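Local structure of MxaA (Stigmatella aurantiaca, 4W4T) at residues 138-143 / 178-183; 57-62 / 144-149. The protein is the terminal reductase domain of the myxalamid PKS-NRPS pathway, an NADPH-binding Rossmann-fold domain related to short-chain dehydrogenases, and probably releases the product as a primary alcohol. All coordinates share one frame; numbering follows the deposited sequence.

Interaction 1 (138-143 / 178-183); sequences RLSEEI and TRTRIK. With ACT (acetate ion), chain C.
Lys183 and Arg181 reach across to the carbonyl oxygens of Ser140, Glu141 and Ile143, where helix 133-142 of the Rossmann fold runs out just before strand 145-148. Their own segment, 178-183, is the loop that carries the chain from helix 159-177 toward strand 185-188, so the contact joins two connections at the same end of the parallel sheet. Lys183 starts with its CB directed at the helix end, and from there CG comes within 3.4 Å of Ile143 O. CD lies 3.2 Å from Ile143 O and also packs on the Ile143 side chain, which it crosses at roughly a right angle. CE lies 3.3 Å from both Ile143 O and Ser140 O. The chain then bends at its last torsion (chi4 60°), bringing NZ to a hydrogen bond with Ser140 O at 2.9 Å. A second bond, from NZ to Arg181 O at 2.9 Å, lies in that carbonyl's plane, and Leu176 O of helix 159-177 is a further acceptor. The buried ammonium is thus gripped by carbonyls from helix and loop alike.

Arg181 extends from CG to NE and takes Glu141 O side-on, with both NE and NH2 at 3.0 Å from that oxygen. The oxygen sits in the guanidinium plane, yet the two donors approach from one face of its carbonyl, well above the carbonyl plane. NH2 also forms a salt bridge with Asp144, while Ile143 O lies over a guanidinium face. Ser140 OG and Thr180 OG1 are only 2.4 Å apart, a doubtful geometry, and Ser140 OG also bonds Gln137 O. Beside them, Arg179 CG rests against Ser140 CB at 3.6 Å, and its NH1 points at OXT of an acetate, probably from the crystallisation liquor, with an N-H...O angle of 162°.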
loop_
_atom_site.group_PDB
_atom_site.type_symbol
_atom_site.label_atom_id
_atom_site.label_comp_id
_atom_site.label_asym_id
_atom_site.label_seq_id
_atom_site.Cartn_x
_atom_site.Cartn_y
_atom_site.Cartn_z
ATOM N N ARG A 138 23.164 -31.774 -11.132
ATOM C CA ARG A 138 24.328 -31.244 -11.854
ATOM C C ARG A 138 24.930 -30.040 -11.121
ATOM O O ARG A 138 26.149 -29.939 -10.956
ATOM C CB ARG A 138 23.944 -30.847 -13.281
ATOM C CG ARG A 138 25.114 -30.346 -14.119
ATOM C CD ARG A 138 24.748 -30.287 -15.601
ATOM N NE ARG A 138 23.757 -29.253 -15.911
ATOM C CZ ARG A 138 22.464 -29.475 -16.160
ATOM N NH1 ARG A 138 21.961 -30.711 -16.143
ATOM N NH2 ARG A 138 21.663 -28.450 -16.432
ATOM N N LEU A 139 24.067 -29.136 -10.676
ATOM C CA LEU A 139 24.537 -27.962 -9.946
ATOM C C LEU A 139 25.248 -28.402 -8.665
ATOM O O LEU A 139 26.256 -27.810 -8.271
ATOM C CB LEU A 139 23.371 -27.020 -9.634
ATOM C CG LEU A 139 23.719 -25.605 -9.169
ATOM C CD1 LEU A 139 24.388 -24.834 -10.289
ATOM C CD2 LEU A 139 22.462 -24.873 -8.680
ATOM N N SER A 140 24.744 -29.467 -8.041
ATOM C CA SER A 140 25.314 -29.990 -6.806
ATOM C C SER A 140 26.708 -30.595 -7.014
ATOM O O SER A 140 27.421 -30.844 -6.042
ATOM C CB SER A 140 24.408 -31.057 -6.191
ATOM O OG SER A 140 24.670 -32.343 -6.755
ATOM N N GLU A 141 27.054 -30.874 -8.271
ATOM C CA GLU A 141 28.380 -31.406 -8.601
ATOM C C GLU A 141 29.354 -30.281 -8.956
ATOM O O GLU A 141 30.565 -30.398 -8.750
ATOM C CB GLU A 141 28.286 -32.396 -9.768
ATOM C CG GLU A 141 27.525 -33.662 -9.448
ATOM C CD GLU A 141 27.040 -34.389 -10.698
ATOM O OE1 GLU A 141 27.285 -33.890 -11.824
ATOM O OE2 GLU A 141 26.397 -35.452 -10.545
ATOM N N GLU A 142 28.816 -29.191 -9.489
ATOM C CA GLU A 142 29.644 -28.154 -10.097
ATOM C C GLU A 142 30.101 -27.050 -9.130
ATOM O O GLU A 142 31.228 -26.544 -9.240
ATOM C CB GLU A 142 28.887 -27.552 -11.280
ATOM C CG GLU A 142 28.657 -28.582 -12.394
ATOM C CD GLU A 142 28.191 -27.976 -13.708
ATOM O OE1 GLU A 142 27.723 -26.818 -13.718
ATOM O OE2 GLU A 142 28.300 -28.667 -14.743
ATOM N N ILE A 143 29.259 -26.716 -8.159
ATOM C CA ILE A 143 29.497 -25.536 -7.307
ATOM C C ILE A 143 30.415 -25.788 -6.127
ATOM O O ILE A 143 30.219 -26.749 -5.381
ATOM C CB ILE A 143 28.168 -24.986 -6.759
ATOM C CG1 ILE A 143 27.250 -24.604 -7.907
ATOM C CG2 ILE A 143 28.427 -23.773 -5.805
ATOM C CD1 ILE A 143 27.844 -23.600 -8.869
ATOM N N THR A 178 24.556 -29.241 0.838
ATOM C CA THR A 178 24.827 -30.535 1.442
ATOM C C THR A 178 24.585 -31.696 0.474
ATOM O O THR A 178 24.644 -32.850 0.878
ATOM C CB THR A 178 23.969 -30.770 2.707
ATOM O OG1 THR A 178 22.580 -30.599 2.385
ATOM C CG2 THR A 178 24.367 -29.802 3.820
ATOM N N ARG A 179 24.314 -31.387 -0.792
ATOM C CA ARG A 179 24.023 -32.418 -1.792
ATOM C C ARG A 179 25.287 -32.782 -2.570
ATOM O O ARG A 179 25.939 -31.906 -3.136
ATOM C CB ARG A 179 22.935 -31.945 -2.758
ATOM C CG ARG A 179 22.520 -32.981 -3.831
ATOM C CD ARG A 179 21.743 -34.139 -3.221
ATOM N NE ARG A 179 20.587 -33.677 -2.449
ATOM C CZ ARG A 179 19.351 -33.512 -2.926
ATOM N NH1 ARG A 179 19.053 -33.749 -4.200
ATOM N NH2 ARG A 179 18.405 -33.073 -2.108
ATOM N N THR A 180 25.586 -34.077 -2.624
ATOM C CA THR A 180 26.717 -34.586 -3.390
ATOM C C THR A 180 28.027 -34.306 -2.673
ATOM O O THR A 180 28.716 -35.225 -2.228
ATOM C CB THR A 180 26.771 -33.964 -4.797
ATOM O OG1 THR A 180 25.530 -34.201 -5.475
ATOM C CG2 THR A 180 27.909 -34.570 -5.604
ATOM N N ARG A 181 28.365 -33.028 -2.563
ATOM C CA ARG A 181 29.588 -32.610 -1.885
ATOM C C ARG A 181 29.387 -31.280 -1.165
ATOM O O ARG A 181 28.640 -30.418 -1.625
ATOM C CB ARG A 181 30.746 -32.510 -2.868
ATOM C CG ARG A 181 30.549 -31.540 -4.021
ATOM C CD ARG A 181 31.757 -31.664 -4.944
ATOM N NE ARG A 181 31.785 -30.716 -6.043
ATOM C CZ ARG A 181 32.366 -29.525 -5.969
ATOM N NH1 ARG A 181 32.936 -29.148 -4.833
ATOM N NH2 ARG A 181 32.380 -28.722 -7.021
ATOM N N ILE A 182 30.058 -31.146 -0.029
ATOM C CA ILE A 182 29.894 -29.995 0.857
ATOM C C ILE A 182 30.319 -28.686 0.218
ATOM O O ILE A 182 31.380 -28.594 -0.407
ATOM C CB ILE A 182 30.681 -30.198 2.166
ATOM C CG1 ILE A 182 30.191 -31.454 2.880
ATOM C CG2 ILE A 182 30.564 -28.957 3.083
ATOM C CD1 ILE A 182 28.681 -31.528 2.971
ATOM N N LYS A 183 29.474 -27.665 0.376
ATOM C CA LYS A 183 29.740 -26.352 -0.173
ATOM C C LYS A 183 29.616 -25.288 0.917
ATOM O O LYS A 183 28.533 -25.083 1.467
ATOM C CB LYS A 183 28.781 -26.039 -1.327
ATOM C CG LYS A 183 28.704 -27.135 -2.380
ATOM C CD LYS A 183 27.657 -26.825 -3.436
ATOM C CE LYS A 183 27.411 -28.047 -4.370
ATOM N NZ LYS A 183 26.938 -29.247 -3.617
HETATM C C ACT C . 15.178 -33.429 -4.084
HETATM O O ACT C . 14.001 -33.295 -4.560
HETATM O OXT ACT C . 16.157 -33.835 -4.798
HETATM C CH3 ACT C . 15.427 -33.125 -2.633
#

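Interaction 2 (57-62 / 144-149); sequences TILLTG and DAIYHN
Thr61 OG1 stands between its own backbone N and carbonyl carbon (chi1 61°), while the His148 ring is swung anti to its backbone N (chi1 -179°), and these two torsions bring hydroxyl and imidazole together on one face of the parallel Rossmann sheet. OG1 meets the edge of the ring, 2.7 Å from His148 ND1, in a hydrogen bond whose donor could be either. Thr170 OG1 of helix 159-177 bonds the other ring nitrogen, NE2, so the buried imidazole is held at both ends.

Strands 57-61 and 145-148 run only 17° from parallel. Leu59 is central to the pairing: its N bonds Ala145 O at 2.8 Å, and its O accepts from Tyr147 N at 2.8 Å. Thr61 N continues the pattern to Tyr147 O at 3.0 Å. On the face opposite Thr61 and His148, Ile58 CG2 approaches Tyr147 CD1 obliquely at 3.5 Å, and Leu60 CD1 packs 3.7 Å from Tyr147 CB. Helix 66-78 covers that side, and Tyr147 OH bonds Ser298.

Gly62, with a positive phi, opens the turn toward the NADPH-binding residues Thr64 to Leu67, as in the glycine-rich loop of Rossmann folds. Asn149, itself an NADPH-binding residue, leaves the neighbouring strand here, and its backbone N makes a weak bond to Thr61 OG1 at 2.9 Å.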
loop_
_atom_site.group_PDB
_atom_site.type_symbol
_atom_site.label_atom_id
_atom_site.label_comp_id
_atom_site.label_asym_id
_atom_site.label_seq_id
_atom_site.Cartn_x
_atom_site.Cartn_y
_atom_site.Cartn_z
ATOM N N THR A 57 34.450 -22.598 -8.700
ATOM C CA THR A 57 33.112 -22.123 -9.041
ATOM C C THR A 57 32.358 -21.604 -7.833
ATOM O O THR A 57 32.536 -22.089 -6.717
ATOM C CB THR A 57 32.249 -23.240 -9.635
ATOM O OG1 THR A 57 32.171 -24.276 -8.662
ATOM C CG2 THR A 57 32.855 -23.794 -10.921
ATOM N N ILE A 58 31.492 -20.636 -8.078
ATOM C CA ILE A 58 30.708 -20.008 -7.024
ATOM C C ILE A 58 29.277 -19.804 -7.482
ATOM O O ILE A 58 29.033 -19.343 -8.599
ATOM C CB ILE A 58 31.327 -18.643 -6.616
ATOM C CG1 ILE A 58 32.658 -18.876 -5.895
ATOM C CG2 ILE A 58 30.335 -17.850 -5.779
ATOM C CD1 ILE A 58 33.457 -17.600 -5.570
ATOM N N LEU A 59 28.314 -20.148 -6.631
ATOM C CA LEU A 59 26.933 -19.808 -6.919
ATOM C C LEU A 59 26.516 -18.539 -6.174
ATOM O O LEU A 59 26.622 -18.470 -4.952
ATOM C CB LEU A 59 25.993 -20.949 -6.541
ATOM C CG LEU A 59 24.507 -20.617 -6.734
ATOM C CD1 LEU A 59 24.142 -20.462 -8.198
ATOM C CD2 LEU A 59 23.608 -21.658 -6.058
ATOM N N LEU A 60 26.050 -17.548 -6.922
ATOM C CA LEU A 60 25.538 -16.313 -6.328
ATOM C C LEU A 60 24.036 -16.217 -6.522
ATOM O O LEU A 60 23.533 -16.324 -7.633
ATOM C CB LEU A 60 26.218 -15.083 -6.944
ATOM C CG LEU A 60 25.743 -13.704 -6.455
ATOM C CD1 LEU A 60 25.954 -13.547 -4.945
ATOM C CD2 LEU A 60 26.461 -12.597 -7.236
ATOM N N THR A 61 23.305 -16.017 -5.436
ATOM C CA THR A 61 21.909 -15.661 -5.573
ATOM C C THR A 61 21.780 -14.149 -5.361
ATOM O O THR A 61 22.496 -13.549 -4.543
ATOM C CB THR A 61 20.990 -16.438 -4.575
ATOM O OG1 THR A 61 21.351 -16.139 -3.226
ATOM C CG2 THR A 61 21.110 -17.936 -4.780
ATOM N N GLY A 62 20.869 -13.541 -6.108
ATOM C CA GLY A 62 20.537 -12.148 -5.908
ATOM C C GLY A 62 21.310 -11.211 -6.815
ATOM O O GLY A 62 21.358 -10.010 -6.551
ATOM N N ASP A 144 31.413 -24.920 -5.933
ATOM C CA ASP A 144 32.323 -25.097 -4.811
ATOM C C ASP A 144 31.848 -24.339 -3.576
ATOM O O ASP A 144 32.027 -24.798 -2.451
ATOM C CB ASP A 144 33.750 -24.639 -5.173
ATOM C CG ASP A 144 34.465 -25.604 -6.133
ATOM O OD1 ASP A 144 34.030 -26.769 -6.284
ATOM O OD2 ASP A 144 35.488 -25.202 -6.718
ATOM N N ALA A 145 31.265 -23.172 -3.793
ATOM C CA ALA A 145 30.818 -22.340 -2.677
ATOM C C ALA A 145 29.612 -21.480 -3.069
ATOM O O ALA A 145 29.343 -21.229 -4.251
ATOM C CB ALA A 145 31.978 -21.471 -2.171
ATOM N N ILE A 146 28.859 -21.054 -2.062
ATOM C CA ILE A 146 27.610 -20.334 -2.285
ATOM C C ILE A 146 27.585 -19.000 -1.539
ATOM O O ILE A 146 27.845 -18.952 -0.339
ATOM C CB ILE A 146 26.389 -21.164 -1.826
ATOM C CG1 ILE A 146 26.327 -22.485 -2.596
ATOM C CG2 ILE A 146 25.090 -20.373 -2.038
ATOM C CD1 ILE A 146 25.621 -23.596 -1.854
ATOM N N TYR A 147 27.275 -17.931 -2.260
ATOM C CA TYR A 147 26.963 -16.644 -1.654
ATOM C C TYR A 147 25.458 -16.441 -1.795
ATOM O O TYR A 147 24.960 -16.177 -2.887
ATOM C CB TYR A 147 27.743 -15.501 -2.313
ATOM C CG TYR A 147 29.241 -15.539 -2.023
ATOM C CD1 TYR A 147 30.045 -16.525 -2.568
ATOM C CD2 TYR A 147 29.840 -14.581 -1.215
ATOM C CE1 TYR A 147 31.413 -16.573 -2.317
ATOM C CE2 TYR A 147 31.208 -14.625 -0.954
ATOM C CZ TYR A 147 31.986 -15.630 -1.506
ATOM O OH TYR A 147 33.348 -15.667 -1.261
ATOM N N HIS A 148 24.739 -16.589 -0.686
ATOM C CA HIS A 148 23.285 -16.513 -0.728
ATOM C C HIS A 148 22.777 -15.115 -0.322
ATOM O O HIS A 148 22.636 -14.799 0.861
ATOM C CB HIS A 148 22.684 -17.625 0.156
ATOM C CG HIS A 148 21.182 -17.637 0.165
ATOM N ND1 HIS A 148 20.433 -17.249 -0.921
ATOM C CD2 HIS A 148 20.299 -17.955 1.141
ATOM C CE1 HIS A 148 19.146 -17.342 -0.623
ATOM N NE2 HIS A 148 19.040 -17.759 0.624
ATOM N N ASN A 149 22.535 -14.281 -1.328
ATOM C CA ASN A 149 22.083 -12.906 -1.136
ATOM C C ASN A 149 20.683 -12.686 -1.730
ATOM O O ASN A 149 20.157 -11.577 -1.708
ATOM C CB ASN A 149 23.090 -11.924 -1.764
ATOM C CG ASN A 149 22.647 -10.473 -1.646
ATOM O OD1 ASN A 149 22.238 -10.024 -0.578
ATOM N ND2 ASN A 149 22.674 -9.753 -2.760
#

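How the interactions relate
Interaction 2 is buried in the central sheet, whereas interaction 1 is partly buried and lies farther out, at the end of the sheet where strands 57-61 and 145-148 begin. Interaction 2 combines strand pairing, apolar packing and one buried hydroxyl-imidazole pair; interaction 1 sets lysine and arginine on carbonyls at a helix end, with Lys183 itself buried. Their segments alternate along the chain, and 138-143 runs directly into 144-149, so helix 133-142 leads through Ile143 and Asp144 into strand 145-148. They also touch. Asp144 OD1 bridges Arg181 and Arg56, and Thr57 OG1 lies 2.5 Å from Glu142 O, a probable hydrogen bond tying strand 57-61 to the helix end.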